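Cleavage stimulation factor 77 (Encephalitozoon cuniculi, PDB 2UY1) probably takes part in nuclear mRNA 3'-end processing, as its family does, using an all-helical HAT-repeat scaffold, and may bind mRNA. Local coordinates at residues V215-S220 and G245-L250; L250-G253 and D257-A260. All coordinates share one frame; numbering follows the deposited sequence.

From the N terminus the chain runs through helix 213-225, turns back along helix 229-242 and enters helix 247-255. Contact 1 closes this 24-residue excursion, setting 215-220 against 245-250. Contact 2 follows directly, closing a short loop of three intervening residues at the end of helix 247-255 as 257-260 folds back on 250-253. The two loops are consecutive, neither nesting nor crossing, and meet at Leu250. Their centres lie about 11 Å apart, and a probable hydrogen bond between Ser220 OG and Tyr251 OH (2.6 Å) bridges them. Together they tie helix 213-225 to the beginning of helix 247-255 and that helix to its exit toward helix 260-269.

Contact 1 (V215-S220 and G245-L250)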
loop_
_atom_site.group_PDB
_atom_site.type_symbol
_atom_site.label_atom_id
_atom_site.label_comp_id
_atom_site.label_asym_id
_atom_site.label_seq_id
_atom_site.Cartn_x
_atom_site.Cartn_y
_atom_site.Cartn_z
ATOM N N VAL B 215 6.037 2.983 -31.773
ATOM C CA VAL B 215 5.705 2.600 -33.142
ATOM C C VAL B 215 6.774 1.687 -33.737
ATOM O O VAL B 215 6.463 0.722 -34.437
ATOM C CB VAL B 215 5.536 3.834 -34.047
ATOM C CG1 VAL B 215 4.279 4.602 -33.668
ATOM C CG2 VAL B 215 6.764 4.728 -33.960
ATOM N N TYR B 216 8.032 2.001 -33.453
ATOM C CA TYR B 216 9.171 1.258 -34.002
ATOM C C TYR B 216 9.215 -0.107 -33.362
ATOM O O TYR B 216 9.507 -1.089 -34.039
ATOM C CB TYR B 216 10.488 2.029 -33.776
ATOM C CG TYR B 216 10.470 3.376 -34.443
ATOM C CD1 TYR B 216 10.928 3.534 -35.762
ATOM C CD2 TYR B 216 9.914 4.496 -33.793
ATOM C CE1 TYR B 216 10.858 4.799 -36.423
ATOM C CE2 TYR B 216 9.843 5.738 -34.436
ATOM C CZ TYR B 216 10.314 5.872 -35.735
ATOM O OH TYR B 216 10.280 7.107 -36.355
ATOM N N PHE B 217 8.946 -0.180 -32.061
ATOM C CA PHE B 217 8.853 -1.493 -31.383
ATOM C C PHE B 217 7.681 -2.336 -31.958
ATOM O O PHE B 217 7.831 -3.540 -32.103
ATOM C CB PHE B 217 8.739 -1.334 -29.852
ATOM C CG PHE B 217 8.316 -2.630 -29.108
ATOM C CD1 PHE B 217 9.273 -3.478 -28.580
ATOM C CD2 PHE B 217 6.939 -2.985 -28.979
ATOM C CE1 PHE B 217 8.888 -4.658 -27.871
ATOM C CE2 PHE B 217 6.526 -4.168 -28.335
ATOM C CZ PHE B 217 7.507 -5.033 -27.795
ATOM N N PHE B 218 6.518 -1.710 -32.240
ATOM C CA PHE B 218 5.358 -2.447 -32.803
ATOM C C PHE B 218 5.719 -3.169 -34.116
ATOM O O PHE B 218 5.488 -4.375 -34.276
ATOM C CB PHE B 218 4.177 -1.538 -33.167
ATOM C CG PHE B 218 3.521 -0.810 -32.017
ATOM C CD1 PHE B 218 3.629 -1.228 -30.679
ATOM C CD2 PHE B 218 2.702 0.272 -32.306
ATOM C CE1 PHE B 218 2.981 -0.524 -29.633
ATOM C CE2 PHE B 218 2.054 0.955 -31.285
ATOM C CZ PHE B 218 2.210 0.566 -29.947
ATOM N N TYR B 219 6.289 -2.413 -35.050
ATOM C CA TYR B 219 6.749 -2.941 -36.354
ATOM C C TYR B 219 7.883 -3.927 -36.216
ATOM O O TYR B 219 7.883 -4.986 -36.868
ATOM C CB TYR B 219 7.160 -1.788 -37.289
ATOM C CG TYR B 219 7.201 -2.140 -38.778
ATOM C CD1 TYR B 219 6.458 -3.198 -39.283
ATOM C CD2 TYR B 219 7.893 -1.344 -39.685
ATOM C CE1 TYR B 219 6.433 -3.490 -40.636
ATOM C CE2 TYR B 219 7.926 -1.650 -41.048
ATOM C CZ TYR B 219 7.199 -2.695 -41.520
ATOM O OH TYR B 219 7.226 -2.997 -42.871
ATOM N N SER B 220 8.878 -3.601 -35.399
ATOM C CA SER B 220 9.978 -4.534 -35.169
ATOM C C SER B 220 9.429 -5.917 -34.757
ATOM O O SER B 220 9.851 -6.962 -35.287
ATOM C CB SER B 220 10.904 -3.965 -34.077
ATOM O OG SER B 220 11.888 -4.932 -33.677
ATOM N N GLY B 245 13.888 8.489 -26.264
ATOM C CA GLY B 245 14.191 7.698 -25.031
ATOM C C GLY B 245 15.285 6.612 -25.036
ATOM O O GLY B 245 15.824 6.236 -26.092
ATOM N N MET B 246 15.625 6.135 -23.833
ATOM C CA MET B 246 16.449 4.940 -23.613
ATOM C C MET B 246 15.815 3.591 -24.068
ATOM O O MET B 246 16.537 2.697 -24.439
ATOM C CB MET B 246 16.813 4.885 -22.123
ATOM C CG MET B 246 17.588 3.667 -21.601
ATOM S SD MET B 246 18.437 4.158 -20.099
ATOM C CE MET B 246 19.667 5.232 -20.853
ATOM N N PHE B 247 14.484 3.439 -24.007
ATOM C CA PHE B 247 13.810 2.143 -24.348
ATOM C C PHE B 247 14.353 1.436 -25.625
ATOM O O PHE B 247 14.729 0.248 -25.593
ATOM C CB PHE B 247 12.260 2.301 -24.459
ATOM C CG PHE B 247 11.554 1.034 -24.851
ATOM C CD1 PHE B 247 11.030 0.162 -23.857
ATOM C CD2 PHE B 247 11.437 0.658 -26.191
ATOM C CE1 PHE B 247 10.395 -1.011 -24.225
ATOM C CE2 PHE B 247 10.822 -0.528 -26.562
ATOM C CZ PHE B 247 10.298 -1.382 -25.574
ATOM N N LEU B 248 14.323 2.153 -26.753
ATOM C CA LEU B 248 14.645 1.542 -28.048
ATOM C C LEU B 248 16.085 1.120 -28.140
ATOM O O LEU B 248 16.381 0.185 -28.858
ATOM C CB LEU B 248 14.291 2.473 -29.247
ATOM C CG LEU B 248 12.898 2.439 -29.854
ATOM C CD1 LEU B 248 12.900 3.307 -31.107
ATOM C CD2 LEU B 248 12.425 1.066 -30.241
ATOM N N SER B 249 16.985 1.795 -27.412
ATOM C CA SER B 249 18.393 1.355 -27.347
ATOM C C SER B 249 18.576 0.096 -26.522
ATOM O O SER B 249 19.408 -0.759 -26.872
ATOM C CB SER B 249 19.307 2.482 -26.850
ATOM O OG SER B 249 19.217 3.622 -27.736
ATOM N N LEU B 250 17.828 -0.009 -25.415
ATOM C CA LEU B 250 17.839 -1.208 -24.582
ATOM C C LEU B 250 17.295 -2.440 -25.300
ATOM O O LEU B 250 17.863 -3.552 -25.195
ATOM C CB LEU B 250 17.088 -0.958 -23.242
ATOM C CG LEU B 250 17.616 0.111 -22.278
ATOM C CD1 LEU B 250 16.970 -0.032 -20.902
ATOM C CD2 LEU B 250 19.106 0.036 -22.103
#
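The backbone N of Leu248, whose side chain packs on Tyr216, is hydrogen-bonded to Glu213 OE1, so the residue opening helix 213-225 grips the early part of helix 247-255. This is helix-on-helix packing in the solenoid of the HAT-repeat family; between the two segments the contact is made by buried, mainly apolar side chains. Phe217 and Leu248 are the nearest CA pair, 7.3 Å apart. Leu248 pushes its two methyls into the angle between Tyr216 and Phe217: CD1 comes to 3.8 Å from Tyr216 CB and also meets the root of that ring. The other methyl, Leu248 CD2, lies 4.1 Å from the backbone N of Phe217. Leu248 and Tyr216 cross nearly at right angles, and the phenol then leads away from the interface. Its hydroxyl is hydrogen-bonded to Phe210 O, which anchors the far end of the ring. Beside this pair Phe217 and Phe247 form an offset edge-to-face stack, centroids 5.7 Å apart and planes at 76°. With CG anti to the backbone N (chi1 178°), Phe247 carries its ring across to helix 213-225; Phe217 (chi1 167°) sends its ring roughly at right angles to that approach and receives the edge of Phe247 on its face. Further aromatics extend the cluster: Phe442 of helix 434-446 packs edge-to-face with Phe217, and Phe446 of the same helix does so with Phe247. The last modelled helix thereby joins the junction of the two earlier ones. Within the stack the closest approach is Phe217 CD1 to Phe247 CZ, 3.8 Å, and CD1 lies near the plane of the Phe247 ring.

Contact 2 (L250-G253 and D257-A260); sequences LYYG and DEEA
Gly253, still in helical conformation, and Glu258, in the loop beyond the helix, bring their CA atoms to 4.4 Å as the chain doubles back at the end of helix 247-255. The reversal hinges on Asp257, whose left-handed backbone turns the following amide inward. Glu258 N then donates to Gly253 O over 3.0 Å; the bond is fairly straight, 159° at the hydrogen, and uses a lone pair in the carbonyl plane. The two residues also touch the other way round, through a CA-H...O contact of 3.5 Å between Gly253 CA and Glu258 O. Lacking a side chain, the glycine meets the loop with backbone atoms alone. Among side chains, Tyr252 and Glu258 carry the contact. Glu258 CG approaches the Tyr252 ring obliquely, in an off-centre CH-pi contact, 4.2 Å from the centroid and displaced toward CE2 and CZ, each of which lies 3.8 Å from CG. CG is anti to the carbonyl carbon (chi1 -69°), which sets it beside the ring; the bend at chi2 then turns the carboxylate away from the ring centre, its plane tilted 26° from that of the phenol. Both polar ends reach helix 229-242: Glu258 OE2 makes a salt bridge with Lys233, and Tyr252 OH a hydrogen bond with Glu237. Asp257 OD1, for its part, is hydrogen-bonded to Tyr295 OH of helix 282-300. A bond spanning six residues, closed just after a left-handed residue, is consistent with a Schellman motif, which here redirects the chain toward helix 260-269 of the helical-repeat array.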
loop_
_atom_site.group_PDB
_atom_site.type_symbol
_atom_site.label_atom_id
_atom_site.label_comp_id
_atom_site.label_asym_id
_atom_site.label_seq_id
_atom_site.Cartn_x
_atom_site.Cartn_y
_atom_site.Cartn_z
ATOM N N LEU B 250 17.828 -0.009 -25.415
ATOM C CA LEU B 250 17.839 -1.208 -24.582
ATOM C C LEU B 250 17.295 -2.440 -25.300
ATOM O O LEU B 250 17.863 -3.552 -25.195
ATOM C CB LEU B 250 17.088 -0.958 -23.242
ATOM C CG LEU B 250 17.616 0.111 -22.278
ATOM C CD1 LEU B 250 16.970 -0.032 -20.902
ATOM C CD2 LEU B 250 19.106 0.036 -22.103
ATOM N N TYR B 251 16.183 -2.241 -26.015
ATOM C CA TYR B 251 15.622 -3.245 -26.884
ATOM C C TYR B 251 16.565 -3.619 -28.069
ATOM O O TYR B 251 16.794 -4.781 -28.384
ATOM C CB TYR B 251 14.310 -2.690 -27.393
ATOM C CG TYR B 251 13.568 -3.516 -28.430
ATOM C CD1 TYR B 251 12.681 -4.543 -28.025
ATOM C CD2 TYR B 251 13.674 -3.235 -29.794
ATOM C CE1 TYR B 251 11.955 -5.289 -28.964
ATOM C CE2 TYR B 251 12.923 -4.013 -30.750
ATOM C CZ TYR B 251 12.074 -5.014 -30.317
ATOM O OH TYR B 251 11.335 -5.757 -31.224
ATOM N N TYR B 252 17.099 -2.617 -28.734
ATOM C CA TYR B 252 18.208 -2.837 -29.702
ATOM C C TYR B 252 19.378 -3.646 -29.098
ATOM O O TYR B 252 19.736 -4.670 -29.613
ATOM C CB TYR B 252 18.685 -1.454 -30.206
ATOM C CG TYR B 252 19.643 -1.490 -31.424
ATOM C CD1 TYR B 252 19.215 -1.967 -32.668
ATOM C CD2 TYR B 252 20.955 -1.003 -31.315
ATOM C CE1 TYR B 252 20.114 -2.003 -33.780
ATOM C CE2 TYR B 252 21.851 -1.023 -32.402
ATOM C CZ TYR B 252 21.430 -1.522 -33.633
ATOM O OH TYR B 252 22.333 -1.515 -34.733
ATOM N N GLY B 253 19.932 -3.255 -27.961
ATOM C CA GLY B 253 21.065 -4.017 -27.433
ATOM C C GLY B 253 20.684 -5.474 -27.208
ATOM O O GLY B 253 21.357 -6.393 -27.667
ATOM N N ASP B 257 21.095 -7.952 -30.446
ATOM C CA ASP B 257 22.427 -8.455 -30.121
ATOM C C ASP B 257 23.551 -7.440 -30.408
ATOM O O ASP B 257 24.536 -7.750 -31.095
ATOM C CB ASP B 257 22.678 -9.775 -30.864
ATOM C CG ASP B 257 23.871 -10.555 -30.323
ATOM O OD1 ASP B 257 24.395 -10.174 -29.261
ATOM O OD2 ASP B 257 24.301 -11.548 -30.981
ATOM N N GLU B 258 23.428 -6.257 -29.808
ATOM C CA GLU B 258 24.411 -5.169 -30.015
ATOM C C GLU B 258 24.961 -4.586 -28.692
ATOM O O GLU B 258 24.470 -3.522 -28.235
ATOM C CB GLU B 258 23.779 -4.070 -30.846
ATOM C CG GLU B 258 23.507 -4.427 -32.284
ATOM C CD GLU B 258 24.793 -4.564 -33.141
ATOM O OE1 GLU B 258 25.789 -3.806 -32.890
ATOM O OE2 GLU B 258 24.780 -5.430 -34.046
ATOM N N GLU B 259 25.990 -5.242 -28.114
ATOM C CA GLU B 259 26.553 -4.895 -26.779
ATOM C C GLU B 259 27.092 -3.476 -26.719
ATOM O O GLU B 259 27.236 -2.892 -25.632
ATOM C CB GLU B 259 27.658 -5.894 -26.360
ATOM C CG GLU B 259 27.908 -5.939 -24.861
ATOM C CD GLU B 259 28.904 -6.974 -24.364
ATOM O OE1 GLU B 259 29.250 -7.948 -25.077
ATOM O OE2 GLU B 259 29.329 -6.834 -23.191
ATOM N N ALA B 260 27.399 -2.905 -27.887
ATOM C CA ALA B 260 28.036 -1.562 -27.952
ATOM C C ALA B 260 27.157 -0.449 -27.416
ATOM O O ALA B 260 27.658 0.623 -26.999
ATOM C CB ALA B 260 28.491 -1.210 -29.396
#